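Local atomic coordinates of superoxide dismutase (PDB entry 4F2N), a protein that catalyses the dismutation of superoxide to molecular oxygen and hydrogen peroxide, as an iron-dependent superoxide dismutase. Residues E211-I215 / V216-F220. Numbering follows the deposited sequence.
Sequences ELWQI and VDWEF
Trp213 and Trp218 touch along the margins of their six-membered rings. Val216 packs against both, over a face of Trp218 and obliquely against Trp213. The two six-membered rings are nearly parallel, their planes 12° apart, yet they do not stack. Trp213 CE3 comes 3.6 Å from Trp218 CZ2. Val216 fills the tight side with both methyls. Its CG1, anti to the backbone N (chi1 176°), sits over the centre of one face of the Trp218 ring. Val216 CG2 turns back to residues 211-215, 3.5 Å from Leu212 O and 4.0 Å from Trp213 CE3. Met141 of helix 137-149 touches both indoles, and Phe188 of strand 185-191 touches Val216. The contact spans the short linker between helices 205-212 and 218-229 in the C-terminal alpha/beta domain of the iron/manganese superoxide dismutase fold. The watered side centres on Trp213 O. Val216 N donates to Trp213 O over 3.3 Å, nearly straight at 171° but from above the carbonyl plane. Two waters donate to the same oxygen. One also donates to Val216 O; the other accepts from Trp218 NE1 at 2.8 Å, in the plane of the indole. Trp213 NE1 instead hydrogen-bonds Gln145 OE1. Ending the linker, Asp217 N-caps helix 218-229, Asp217 OD1 accepting from Phe220 N at 3.2 Å.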
ATOM      1  N   GLU B 211      19.625  -3.674  -0.336  1.00 25.77           N
ATOM      2  CA  GLU B 211      20.241  -4.434   0.754  1.00 26.73           C
ATOM      3  C   GLU B 211      19.670  -5.849   0.851  1.00 25.66           C
ATOM      4  O   GLU B 211      20.344  -6.755   1.322  1.00 26.25           O
ATOM      5  CB  GLU B 211      20.145  -3.669   2.083  1.00 29.24           C
ATOM      6  CG  GLU B 211      20.971  -2.384   2.070  1.00 32.04           C
ATOM      7  CD  GLU B 211      20.999  -1.640   3.397  1.00 36.66           C
ATOM      8  OE1 GLU B 211      20.738  -2.263   4.456  1.00 39.25           O
ATOM      9  OE2 GLU B 211      21.302  -0.411   3.386  1.00 39.15           O
ATOM     10  N   LEU B 212      18.437  -6.036   0.372  1.00 23.65           N
ATOM     11  CA  LEU B 212      17.732  -7.312   0.474  1.00 22.72           C
ATOM     12  C   LEU B 212      18.533  -8.498  -0.072  1.00 22.79           C
ATOM     13  O   LEU B 212      18.424  -9.611   0.451  1.00 22.11           O
ATOM     14  CB  LEU B 212      16.377  -7.230  -0.248  1.00 21.20           C
ATOM     15  CG  LEU B 212      15.396  -8.393  -0.036  1.00 20.96           C
ATOM     16  CD1 LEU B 212      15.007  -8.629   1.422  1.00 20.54           C
ATOM     17  CD2 LEU B 212      14.142  -8.151  -0.872  1.00 20.35           C
ATOM     18  N   TRP B 213      19.354  -8.248  -1.098  1.00 22.85           N
ATOM     19  CA  TRP B 213      20.134  -9.320  -1.712  1.00 23.42           C
ATOM     20  C   TRP B 213      20.993 -10.046  -0.708  1.00 24.04           C
ATOM     21  O   TRP B 213      21.244 -11.227  -0.872  1.00 24.20           O
ATOM     22  CB  TRP B 213      21.006  -8.798  -2.864  1.00 23.87           C
ATOM     23  CG  TRP B 213      20.225  -8.105  -3.952  1.00 23.11           C
ATOM     24  CD1 TRP B 213      20.361  -6.792  -4.397  1.00 23.44           C
ATOM     25  CD2 TRP B 213      19.140  -8.677  -4.770  1.00 22.35           C
ATOM     26  NE1 TRP B 213      19.449  -6.520  -5.406  1.00 22.64           N
ATOM     27  CE2 TRP B 213      18.716  -7.616  -5.693  1.00 22.27           C
ATOM     28  CE3 TRP B 213      18.534  -9.930  -4.854  1.00 22.09           C
ATOM     29  CZ2 TRP B 213      17.684  -7.807  -6.621  1.00 21.42           C
ATOM     30  CZ3 TRP B 213      17.495 -10.111  -5.805  1.00 21.36           C
ATOM     31  CH2 TRP B 213      17.096  -9.073  -6.665  1.00 21.20           C
ATOM     32  N   GLN B 214      21.446  -9.336   0.331  1.00 25.27           N
ATOM     33  CA  GLN B 214      22.313  -9.927   1.361  1.00 26.51           C
ATOM     34  C   GLN B 214      21.634 -11.022   2.166  1.00 25.73           C
ATOM     35  O   GLN B 214      22.309 -11.798   2.822  1.00 25.57           O
ATOM     36  CB  GLN B 214      22.871  -8.853   2.305  1.00 28.90           C
ATOM     37  CG  GLN B 214      23.624  -7.757   1.577  1.00 31.10           C
ATOM     38  CD  GLN B 214      23.970  -6.608   2.493  1.00 33.87           C
ATOM     39  OE1 GLN B 214      24.363  -6.823   3.630  1.00 35.24           O
ATOM     40  NE2 GLN B 214      23.820  -5.378   2.004  1.00 35.28           N
ATOM     41  N   ILE B 215      20.304 -11.099   2.122  1.00 23.74           N
ATOM     42  CA  ILE B 215      19.617 -12.152   2.877  1.00 23.66           C
ATOM     43  C   ILE B 215      18.788 -13.106   1.994  1.00 22.75           C
ATOM     44  O   ILE B 215      17.997 -13.892   2.517  1.00 22.48           O
ATOM     45  CB  ILE B 215      18.716 -11.609   4.022  1.00 23.27           C
ATOM     46  CG1 ILE B 215      17.651 -10.622   3.483  1.00 22.38           C
ATOM     47  CG2 ILE B 215      19.544 -11.011   5.152  1.00 24.54           C
ATOM     48  CD1 ILE B 215      16.538 -10.357   4.481  1.00 22.39           C
ATOM     49  N   VAL B 216      19.020 -13.091   0.688  1.00 22.14           N
ATOM     50  CA  VAL B 216      18.258 -14.017  -0.194  1.00 22.37           C
ATOM     51  C   VAL B 216      18.825 -15.433  -0.088  1.00 23.49           C
ATOM     52  O   VAL B 216      20.046 -15.640  -0.178  1.00 23.99           O
ATOM     53  CB  VAL B 216      18.240 -13.556  -1.655  1.00 21.80           C
ATOM     54  CG1 VAL B 216      17.532 -14.606  -2.526  1.00 21.77           C
ATOM     55  CG2 VAL B 216      17.539 -12.208  -1.751  1.00 21.46           C
ATOM     56  N   ASP B 217      17.931 -16.394   0.148  1.00 23.66           N
ATOM     57  CA  ASP B 217      18.295 -17.792   0.131  1.00 24.45           C
ATOM     58  C   ASP B 217      18.322 -18.270  -1.314  1.00 23.98           C
ATOM     59  O   ASP B 217      17.294 -18.710  -1.864  1.00 23.09           O
ATOM     60  CB  ASP B 217      17.305 -18.624   0.979  1.00 24.91           C
ATOM     61  CG  ASP B 217      17.693 -20.102   1.058  1.00 26.04           C
ATOM     62  OD1 ASP B 217      18.557 -20.548   0.281  1.00 26.69           O
ATOM     63  OD2 ASP B 217      17.124 -20.825   1.895  1.00 26.57           O
ATOM     64  N   TRP B 218      19.492 -18.184  -1.941  1.00 24.07           N
ATOM     65  CA  TRP B 218      19.577 -18.513  -3.368  1.00 24.32           C
ATOM     66  C   TRP B 218      19.470 -20.003  -3.639  1.00 24.55           C
ATOM     67  O   TRP B 218      19.151 -20.419  -4.759  1.00 23.96           O
ATOM     68  CB  TRP B 218      20.849 -17.939  -3.996  1.00 24.96           C
ATOM     69  CG  TRP B 218      20.866 -16.441  -4.155  1.00 24.68           C
ATOM     70  CD1 TRP B 218      21.733 -15.524  -3.544  1.00 25.50           C
ATOM     71  CD2 TRP B 218      19.995 -15.634  -5.018  1.00 24.28           C
ATOM     72  NE1 TRP B 218      21.460 -14.243  -3.970  1.00 24.87           N
ATOM     73  CE2 TRP B 218      20.419 -14.245  -4.849  1.00 24.28           C
ATOM     74  CE3 TRP B 218      18.949 -15.922  -5.893  1.00 23.49           C
ATOM     75  CZ2 TRP B 218      19.809 -13.203  -5.531  1.00 23.80           C
ATOM     76  CZ3 TRP B 218      18.327 -14.854  -6.577  1.00 23.47           C
ATOM     77  CH2 TRP B 218      18.747 -13.526  -6.390  1.00 23.26           C
ATOM     78  N   GLU B 219      19.720 -20.817  -2.620  1.00 25.04           N
ATOM     79  CA  GLU B 219      19.509 -22.275  -2.750  1.00 26.02           C
ATOM     80  C   GLU B 219      18.021 -22.622  -2.926  1.00 24.74           C
ATOM     81  O   GLU B 219      17.663 -23.491  -3.734  1.00 24.60           O
ATOM     82  CB  GLU B 219      20.150 -23.020  -1.572  1.00 28.42           C
ATOM     83  CG  GLU B 219      21.664 -22.835  -1.556  1.00 31.05           C
ATOM     84  CD  GLU B 219      22.347 -23.487  -0.367  1.00 34.44           C
ATOM     85  OE1 GLU B 219      21.735 -24.366   0.275  1.00 36.52           O
ATOM     86  OE2 GLU B 219      23.512 -23.129  -0.070  1.00 36.21           O
ATOM     87  N   PHE B 220      17.151 -21.937  -2.181  1.00 23.42           N
ATOM     88  CA  PHE B 220      15.721 -22.135  -2.361  1.00 22.71           C
ATOM     89  C   PHE B 220      15.308 -21.626  -3.737  1.00 21.89           C
ATOM     90  O   PHE B 220      14.534 -22.277  -4.426  1.00 21.81           O
ATOM     91  CB  PHE B 220      14.893 -21.420  -1.279  1.00 22.50           C
ATOM     92  CG  PHE B 220      13.429 -21.433  -1.557  1.00 22.48           C
ATOM     93  CD1 PHE B 220      12.670 -22.591  -1.317  1.00 22.89           C
ATOM     94  CD2 PHE B 220      12.796 -20.302  -2.082  1.00 22.05           C
ATOM     95  CE1 PHE B 220      11.309 -22.606  -1.585  1.00 22.25           C
ATOM     96  CE2 PHE B 220      11.431 -20.317  -2.348  1.00 21.34           C
ATOM     97  CZ  PHE B 220      10.694 -21.470  -2.088  1.00 21.62           C
TER
HETATM   98  O   HOH W   1      22.248 -13.851  -0.387  1.00 24.38           O
HETATM   99  O   HOH W   2      22.953 -11.939  -3.294  1.00 30.10           O